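Local coordinates for fusion protein of Nuclear RNA export factor 2 and Protein panoramix (Drosophila melanogaster, PDB 6IEW) that pairs the UBA domain of Nxf2 with the Nxf2-binding helix of Panoramix, partners in a complex that silences transposons cotranscriptionally under piRNA guidance, at residues 41-55 against 74-86. Residues are numbered along the deposited sequence; the frame is centred on the assembly and turned at random.
Sequences LKLFIQKNADHEIPD and RSLAVARAELVLE
Arg74, from the Panoramix part of this engineered fusion, spends its guanidinium on three acceptors from the Nxf2 part. NH1 and NH2 both donate to one atom, the backbone O of Ile53, each at 2.9 Å, and this oxygen lies in the guanidinium plane. NH1 also reaches OD1 of Asn48 at 2.8 Å, with the amide and guanidinium planes 27° apart. On the other flank, NH2 forms a salt bridge of 2.8 Å to OD1 of Asp55, which uses its anti lone pair. A water accepts from Arg74 NE and donates to the same Asp55 oxygen. Together these bonds fix the rotation of the group. The Arg74 chain leaves the helix extended and bends at chi3 (-60°), which turns the guanidinium toward the loop after helix 37-49. That helix ends in a Schellman motif with His51 as the C-prime residue.

The rest of the contact is largely apolar. Phe44 points its ring edge at the Panoramix helix, with CD2 3.9 Å from CB of Ala81 and CZ against Ala77. Ile45 and Leu85 meet tip to tip, CD1 to CD1, at 3.6 Å. Leu41 CD1 lies 3.6 Å from CG1 of Val84, and the two side chains cross at about a right angle. Phe15 of helix 4-19 touches both Leu41 and Phe44. The helix segments run roughly antiparallel, at 143°, with axes 9.7 Å apart. In this fusion a compact helical UBA-type (TAP-C) domain, the part of Nxf2 that binds Panoramix, packs against the Nxf2-interacting helix.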
ATOM      1  N   LEU A  41       4.546   2.908   1.746  1.00  8.38           N
ATOM      2  CA  LEU A  41       4.933   1.890   0.775  1.00  9.87           C
ATOM      3  C   LEU A  41       6.159   1.124   1.252  1.00  9.60           C
ATOM      4  O   LEU A  41       6.204  -0.112   1.178  1.00  9.72           O
ATOM      5  CB  LEU A  41       5.187   2.531  -0.590  1.00  9.48           C
ATOM      6  CG  LEU A  41       3.957   3.150  -1.254  1.00 11.80           C
ATOM      7  CD1 LEU A  41       4.362   3.890  -2.521  1.00 11.04           C
ATOM      8  CD2 LEU A  41       2.907   2.093  -1.564  1.00 12.07           C
ATOM      9  N   LYS A  42       7.167   1.843   1.758  1.00 10.24           N
ATOM     10  CA  LYS A  42       8.350   1.179   2.294  1.00 10.81           C
ATOM     11  C   LYS A  42       7.993   0.282   3.470  1.00  9.51           C
ATOM     12  O   LYS A  42       8.540  -0.821   3.615  1.00 11.03           O
ATOM     13  CB  LYS A  42       9.384   2.217   2.732  1.00 12.17           C
ATOM     14  CG  LYS A  42       9.987   3.024   1.603  1.00 12.63           C
ATOM     15  CD  LYS A  42      11.013   4.001   2.146  1.00 13.84           C
ATOM     16  CE  LYS A  42      11.664   4.794   1.027  1.00 20.37           C
ATOM     17  NZ  LYS A  42      12.644   5.783   1.560  1.00 21.69           N
ATOM     18  N   LEU A  43       7.092   0.748   4.334  1.00  9.36           N
ATOM     19  CA  LEU A  43       6.690  -0.047   5.487  1.00 11.23           C
ATOM     20  C   LEU A  43       5.959  -1.311   5.057  1.00 10.01           C
ATOM     21  O   LEU A  43       6.167  -2.383   5.637  1.00 11.34           O
ATOM     22  CB  LEU A  43       5.826   0.805   6.417  1.00 10.17           C
ATOM     23  CG  LEU A  43       5.325   0.117   7.684  1.00 13.79           C
ATOM     24  CD1 LEU A  43       6.484  -0.408   8.517  1.00 13.58           C
ATOM     25  CD2 LEU A  43       4.463   1.067   8.501  1.00 12.92           C
ATOM     26  N   PHE A  44       5.104  -1.207   4.039  1.00  9.46           N
ATOM     27  CA  PHE A  44       4.441  -2.391   3.498  1.00  8.37           C
ATOM     28  C   PHE A  44       5.457  -3.416   3.008  1.00  9.00           C
ATOM     29  O   PHE A  44       5.337  -4.613   3.294  1.00 10.22           O
ATOM     30  CB  PHE A  44       3.498  -1.987   2.363  1.00  8.74           C
ATOM     31  CG  PHE A  44       3.117  -3.127   1.454  1.00  9.31           C
ATOM     32  CD1 PHE A  44       2.491  -4.261   1.954  1.00  9.46           C
ATOM     33  CD2 PHE A  44       3.381  -3.059   0.096  1.00 10.03           C
ATOM     34  CE1 PHE A  44       2.149  -5.309   1.113  1.00 12.42           C
ATOM     35  CE2 PHE A  44       3.036  -4.095  -0.749  1.00 11.06           C
ATOM     36  CZ  PHE A  44       2.424  -5.226  -0.242  1.00 12.00           C
ATOM     37  N   ILE A  45       6.464  -2.959   2.263  1.00  9.42           N
ATOM     38  CA  ILE A  45       7.469  -3.877   1.730  1.00 10.31           C
ATOM     39  C   ILE A  45       8.233  -4.562   2.857  1.00 10.84           C
ATOM     40  O   ILE A  45       8.511  -5.768   2.798  1.00 12.30           O
ATOM     41  CB  ILE A  45       8.391  -3.134   0.746  1.00 11.82           C
ATOM     42  CG1 ILE A  45       7.604  -2.763  -0.509  1.00 13.51           C
ATOM     43  CG2 ILE A  45       9.613  -3.977   0.405  1.00 17.22           C
ATOM     44  CD1 ILE A  45       8.247  -1.678  -1.321  1.00 15.93           C
ATOM     45  N   GLN A  46       8.568  -3.812   3.909  1.00 10.80           N
ATOM     46  CA  GLN A  46       9.285  -4.400   5.035  1.00 12.42           C
ATOM     47  C   GLN A  46       8.414  -5.407   5.775  1.00 11.92           C
ATOM     48  O   GLN A  46       8.849  -6.529   6.060  1.00 13.25           O
ATOM     49  CB  GLN A  46       9.765  -3.305   5.986  1.00 13.04           C
ATOM     50  CG  GLN A  46      10.588  -3.839   7.145  1.00 15.71           C
ATOM     51  CD  GLN A  46      11.875  -4.484   6.679  1.00 28.00           C
ATOM     52  OE1 GLN A  46      12.644  -3.883   5.929  1.00 26.88           O
ATOM     53  NE2 GLN A  46      12.112  -5.718   7.109  1.00 30.31           N
ATOM     54  N   LYS A  47       7.175  -5.017   6.098  1.00 10.36           N
ATOM     55  CA  LYS A  47       6.262  -5.939   6.768  1.00 10.36           C
ATOM     56  C   LYS A  47       6.037  -7.192   5.934  1.00 11.07           C
ATOM     57  O   LYS A  47       5.974  -8.305   6.472  1.00 10.79           O
ATOM     58  CB  LYS A  47       4.929  -5.244   7.037  1.00 10.37           C
ATOM     59  CG  LYS A  47       4.965  -4.203   8.140  1.00 12.18           C
ATOM     60  CD  LYS A  47       3.647  -3.430   8.168  1.00 15.64           C
ATOM     61  CE  LYS A  47       3.530  -2.515   9.378  1.00 20.91           C
ATOM     62  NZ  LYS A  47       3.038  -3.229  10.591  1.00 18.30           N
ATOM     63  N   ASN A  48       5.928  -7.033   4.615  1.00 10.92           N
ATOM     64  CA  ASN A  48       5.738  -8.186   3.747  1.00 10.73           C
ATOM     65  C   ASN A  48       6.916  -9.146   3.851  1.00  9.97           C
ATOM     66  O   ASN A  48       6.732 -10.364   3.964  1.00 12.01           O
ATOM     67  CB  ASN A  48       5.539  -7.720   2.305  1.00 11.34           C
ATOM     68  CG  ASN A  48       5.285  -8.866   1.358  1.00 12.86           C
ATOM     69  OD1 ASN A  48       4.184  -9.414   1.317  1.00 14.32           O
ATOM     70  ND2 ASN A  48       6.304  -9.236   0.587  1.00 13.06           N
ATOM     71  N   ALA A  49       8.138  -8.608   3.839  1.00 11.61           N
ATOM     72  CA  ALA A  49       9.323  -9.459   3.907  1.00 10.62           C
ATOM     73  C   ALA A  49       9.430 -10.171   5.248  1.00 12.83           C
ATOM     74  O   ALA A  49       9.999 -11.267   5.325  1.00 15.37           O
ATOM     75  CB  ALA A  49      10.578  -8.629   3.640  1.00 13.25           C
ATOM     76  N   ASP A  50       8.896  -9.568   6.309  1.00 12.11           N
ATOM     77  CA  ASP A  50       8.948 -10.132   7.651  1.00 14.28           C
ATOM     78  C   ASP A  50       7.773 -11.060   7.956  1.00 12.71           C
ATOM     79  O   ASP A  50       7.585 -11.440   9.117  1.00 14.28           O
ATOM     80  CB  ASP A  50       9.015  -9.013   8.697  1.00 15.54           C
ATOM     81  CG  ASP A  50      10.311  -8.226   8.633  1.00 18.74           C
ATOM     82  OD1 ASP A  50      11.317  -8.768   8.135  1.00 24.55           O
ATOM     83  OD2 ASP A  50      10.326  -7.065   9.093  1.00 22.26           O
ATOM     84  N   HIS A  51       6.975 -11.416   6.949  1.00 12.58           N
ATOM     85  CA  HIS A  51       5.836 -12.324   7.116  1.00 11.06           C
ATOM     86  C   HIS A  51       4.766 -11.757   8.041  1.00 13.31           C
ATOM     87  O   HIS A  51       4.105 -12.496   8.776  1.00 13.87           O
ATOM     88  CB  HIS A  51       6.275 -13.734   7.525  1.00 12.45           C
ATOM     89  CG  HIS A  51       7.145 -14.390   6.505  1.00 12.77           C
ATOM     90  ND1 HIS A  51       6.723 -14.621   5.214  1.00 16.19           N
ATOM     91  CD2 HIS A  51       8.417 -14.848   6.576  1.00 16.98           C
ATOM     92  CE1 HIS A  51       7.696 -15.202   4.534  1.00 16.39           C
ATOM     93  NE2 HIS A  51       8.735 -15.347   5.336  1.00 18.06           N
ATOM     94  N   GLU A  52       4.574 -10.440   7.992  1.00 10.70           N
ATOM     95  CA  GLU A  52       3.564  -9.771   8.799  0.54 11.92           C
ATOM     96  C   GLU A  52       2.333  -9.359   8.003  1.00 11.96           C
ATOM     97  O   GLU A  52       1.418  -8.759   8.573  1.00 13.62           O
ATOM     98  CB  GLU A  52       4.173  -8.563   9.523  0.54 15.18           C
ATOM     99  CG  GLU A  52       5.092  -8.957  10.675  0.54 17.38           C
ATOM    100  CD  GLU A  52       6.010  -7.833  11.111  0.54 20.11           C
ATOM    101  OE1 GLU A  52       5.896  -6.717  10.562  0.54 25.89           O
ATOM    102  OE2 GLU A  52       6.853  -8.071  12.002  0.54 25.19           O
ATOM    103  N   ILE A  53       2.280  -9.675   6.711  1.00 10.92           N
ATOM    104  CA  ILE A  53       1.112  -9.380   5.881  1.00 10.57           C
ATOM    105  C   ILE A  53       0.416 -10.691   5.538  1.00  9.72           C
ATOM    106  O   ILE A  53       0.903 -11.448   4.683  1.00 10.84           O
ATOM    107  CB  ILE A  53       1.498  -8.614   4.608  1.00 10.07           C
ATOM    108  CG1 ILE A  53       2.300  -7.353   4.946  1.00 11.01           C
ATOM    109  CG2 ILE A  53       0.245  -8.249   3.809  1.00 13.56           C
ATOM    110  CD1 ILE A  53       1.503  -6.286   5.679  1.00 12.92           C
ATOM    111  N   PRO A  54      -0.716 -11.005   6.164  1.00  9.00           N
ATOM    112  CA  PRO A  54      -1.404 -12.262   5.856  1.00  9.49           C
ATOM    113  C   PRO A  54      -1.873 -12.308   4.408  1.00  9.76           C
ATOM    114  O   PRO A  54      -2.104 -11.276   3.776  1.00  9.81           O
ATOM    115  CB  PRO A  54      -2.606 -12.253   6.810  1.00 11.82           C
ATOM    116  CG  PRO A  54      -2.217 -11.307   7.908  1.00 12.65           C
ATOM    117  CD  PRO A  54      -1.383 -10.258   7.246  1.00 10.42           C
ATOM    118  N   ASP A  55      -2.017 -13.533   3.891  1.00  8.67           N
ATOM    119  CA  ASP A  55      -2.618 -13.727   2.575  1.00  9.46           C
ATOM    120  C   ASP A  55      -3.940 -12.977   2.452  1.00 11.48           C
ATOM    121  O   ASP A  55      -4.220 -12.355   1.421  1.00  9.67           O
ATOM    122  CB  ASP A  55      -2.873 -15.215   2.324  1.00  9.71           C
ATOM    123  CG  ASP A  55      -1.650 -15.961   1.831  1.00 11.92           C
ATOM    124  OD1 ASP A  55      -0.544 -15.385   1.803  1.00 14.78           O
ATOM    125  OD2 ASP A  55      -1.807 -17.145   1.460  1.00 13.58           O
ATOM    126  N   ARG A  74       0.244 -11.127  -3.995  1.00  9.52           N
ATOM    127  CA  ARG A  74       1.297 -10.579  -3.150  1.00  9.17           C
ATOM    128  C   ARG A  74       2.459 -10.074  -3.990  1.00  9.79           C
ATOM    129  O   ARG A  74       2.953  -8.959  -3.784  1.00 10.51           O
ATOM    130  CB  ARG A  74       1.771 -11.654  -2.171  1.00  8.68           C
ATOM    131  CG  ARG A  74       2.840 -11.192  -1.204  1.00  9.36           C
ATOM    132  CD  ARG A  74       3.324 -12.347  -0.335  1.00  8.27           C
ATOM    133  NE  ARG A  74       2.254 -12.937   0.469  1.00  9.40           N
ATOM    134  CZ  ARG A  74       1.891 -12.499   1.671  1.00 10.53           C
ATOM    135  NH1 ARG A  74       2.497 -11.452   2.218  1.00 10.99           N
ATOM    136  NH2 ARG A  74       0.912 -13.106   2.328  1.00 11.00           N
ATOM    137  N   SER A  75       2.917 -10.889  -4.945  1.00 10.05           N
ATOM    138  CA  SER A  75       4.030 -10.473  -5.794  1.00  7.71           C
ATOM    139  C   SER A  75       3.677  -9.231  -6.594  1.00  9.62           C
ATOM    140  O   SER A  75       4.511  -8.333  -6.761  1.00 11.25           O
ATOM    141  CB  SER A  75       4.429 -11.608  -6.732  1.00 11.24           C
ATOM    142  OG  SER A  75       5.022 -12.674  -6.014  1.00 13.18           O
ATOM    143  N   LEU A  76       2.444  -9.164  -7.101  1.00  9.76           N
ATOM    144  CA  LEU A  76       2.032  -7.992  -7.866  1.00  7.88           C
ATOM    145  C   LEU A  76       1.979  -6.751  -6.983  1.00  9.00           C
ATOM    146  O   LEU A  76       2.386  -5.662  -7.408  1.00 10.24           O
ATOM    147  CB  LEU A  76       0.676  -8.249  -8.523  1.00  9.05           C
ATOM    148  CG  LEU A  76       0.081  -7.103  -9.349  1.00 10.47           C
ATOM    149  CD1 LEU A  76       1.022  -6.677 -10.470  1.00 10.95           C
ATOM    150  CD2 LEU A  76      -1.276  -7.501  -9.911  1.00 12.50           C
ATOM    151  N   ALA A  77       1.489  -6.899  -5.751  1.00  9.73           N
ATOM    152  CA  ALA A  77       1.397  -5.764  -4.837  1.00  9.03           C
ATOM    153  C   ALA A  77       2.778  -5.213  -4.508  1.00 10.34           C
ATOM    154  O   ALA A  77       2.997  -3.996  -4.516  1.00 10.10           O
ATOM    155  CB  ALA A  77       0.688  -6.200  -3.554  1.00  9.59           C
ATOM    156  N   VAL A  78       3.715  -6.104  -4.185  1.00 10.46           N
ATOM    157  CA  VAL A  78       5.083  -5.685  -3.900  1.00  8.70           C
ATOM    158  C   VAL A  78       5.691  -4.996  -5.112  1.00  9.88           C
ATOM    159  O   VAL A  78       6.331  -3.943  -4.993  1.00  9.20           O
ATOM    160  CB  VAL A  78       5.916  -6.899  -3.448  1.00  9.15           C
ATOM    161  CG1 VAL A  78       7.404  -6.552  -3.409  1.00 12.09           C
ATOM    162  CG2 VAL A  78       5.436  -7.390  -2.090  1.00 12.71           C
ATOM    163  N   ALA A  79       5.485  -5.569  -6.301  1.00  8.94           N
ATOM    164  CA  ALA A  79       6.064  -4.998  -7.513  1.00  9.64           C
ATOM    165  C   ALA A  79       5.501  -3.611  -7.799  1.00  7.79           C
ATOM    166  O   ALA A  79       6.240  -2.706  -8.211  1.00  9.55           O
ATOM    167  CB  ALA A  79       5.808  -5.928  -8.696  1.00 12.40           C
ATOM    168  N   ARG A  80       4.194  -3.431  -7.604  1.00  8.38           N
ATOM    169  CA  ARG A  80       3.595  -2.118  -7.816  1.00  7.61           C
ATOM    170  C   ARG A  80       4.131  -1.106  -6.815  1.00  8.83           C
ATOM    171  O   ARG A  80       4.467   0.027  -7.185  1.00  9.73           O
ATOM    172  CB  ARG A  80       2.069  -2.214  -7.728  1.00  8.51           C
ATOM    173  CG  ARG A  80       1.431  -2.869  -8.938  1.00  9.00           C
ATOM    174  CD  ARG A  80      -0.021  -3.259  -8.692  1.00  9.99           C
ATOM    175  NE  ARG A  80      -0.877  -2.122  -8.363  1.00 10.87           N
ATOM    176  CZ  ARG A  80      -1.610  -1.451  -9.248  1.00 12.89           C
ATOM    177  NH1 ARG A  80      -1.590  -1.792 -10.531  1.00 13.97           N
ATOM    178  NH2 ARG A  80      -2.371  -0.443  -8.848  1.00 12.18           N
ATOM    179  N   ALA A  81       4.223  -1.497  -5.542  1.00  8.49           N
ATOM    180  CA  ALA A  81       4.753  -0.589  -4.532  1.00  8.54           C
ATOM    181  C   ALA A  81       6.201  -0.226  -4.827  1.00  9.43           C
ATOM    182  O   ALA A  81       6.598   0.938  -4.693  1.00 10.42           O
ATOM    183  CB  ALA A  81       4.622  -1.224  -3.146  1.00  8.73           C
ATOM    184  N   GLU A  82       7.006  -1.208  -5.240  1.00  8.98           N
ATOM    185  CA  GLU A  82       8.406  -0.933  -5.546  1.00  9.24           C
ATOM    186  C   GLU A  82       8.551  -0.034  -6.769  1.00 10.34           C
ATOM    187  O   GLU A  82       9.445   0.818  -6.814  1.00 10.61           O
ATOM    188  CB  GLU A  82       9.177  -2.241  -5.721  1.00  9.88           C
ATOM    189  CG  GLU A  82       9.420  -2.974  -4.415  1.00 12.26           C
ATOM    190  CD  GLU A  82      10.065  -4.328  -4.611  1.00 13.78           C
ATOM    191  OE1 GLU A  82      10.003  -4.853  -5.743  1.00 13.45           O
ATOM    192  OE2 GLU A  82      10.632  -4.864  -3.636  1.00 15.39           O
ATOM    193  N   LEU A  83       7.684  -0.205  -7.775  1.00  9.17           N
ATOM    194  CA  LEU A  83       7.765   0.658  -8.952  1.00  8.81           C
ATOM    195  C   LEU A  83       7.407   2.098  -8.607  1.00 10.43           C
ATOM    196  O   LEU A  83       8.049   3.035  -9.095  1.00 12.35           O
ATOM    197  CB  LEU A  83       6.870   0.136 -10.077  1.00 10.28           C
ATOM    198  CG  LEU A  83       7.033   0.869 -11.414  1.00  9.21           C
ATOM    199  CD1 LEU A  83       8.343   0.473 -12.089  1.00 13.42           C
ATOM    200  CD2 LEU A  83       5.850   0.612 -12.334  1.00 10.73           C
ATOM    201  N   VAL A  84       6.383   2.293  -7.772  1.00 10.16           N
ATOM    202  CA  VAL A  84       6.008   3.648  -7.379  1.00  8.94           C
ATOM    203  C   VAL A  84       7.130   4.303  -6.586  1.00 11.18           C
ATOM    204  O   VAL A  84       7.418   5.493  -6.759  1.00 11.04           O
ATOM    205  CB  VAL A  84       4.669   3.643  -6.616  1.00  9.40           C
ATOM    206  CG1 VAL A  84       4.404   5.004  -5.984  1.00 10.14           C
ATOM    207  CG2 VAL A  84       3.537   3.271  -7.554  1.00 11.24           C
ATOM    208  N   LEU A  85       7.785   3.537  -5.706  1.00 11.61           N
ATOM    209  CA  LEU A  85       8.927   4.076  -4.974  1.00 11.60           C
ATOM    210  C   LEU A  85      10.032   4.522  -5.925  1.00 15.39           C
ATOM    211  O   LEU A  85      10.651   5.574  -5.719  1.00 14.14           O
ATOM    212  CB  LEU A  85       9.446   3.048  -3.968  1.00 11.00           C
ATOM    213  CG  LEU A  85       8.578   2.830  -2.724  1.00 11.17           C
ATOM    214  CD1 LEU A  85       9.139   1.713  -1.879  1.00 13.55           C
ATOM    215  CD2 LEU A  85       8.497   4.109  -1.909  1.00 12.41           C
ATOM    216  N   GLU A  86      10.285   3.739  -6.978  1.00 12.09           N
ATOM    217  CA  GLU A  86      11.269   4.141  -7.978  1.00 15.01           C
ATOM    218  C   GLU A  86      10.835   5.411  -8.694  1.00 15.35           C
ATOM    219  O   GLU A  86      11.655   6.303  -8.948  1.00 15.21           O
ATOM    220  CB  GLU A  86      11.483   3.015  -8.989  1.00 15.53           C
ATOM    221  CG  GLU A  86      12.265   1.827  -8.459  1.00 20.48           C
ATOM    222  CD  GLU A  86      12.370   0.703  -9.474  1.00 26.61           C
ATOM    223  OE1 GLU A  86      11.672   0.760 -10.510  1.00 20.89           O
ATOM    224  OE2 GLU A  86      13.153  -0.241  -9.235  1.00 31.38           O
TER
HETATM  225  O   HOH W   1       1.679 -15.620  -0.570  1.00 21.43           O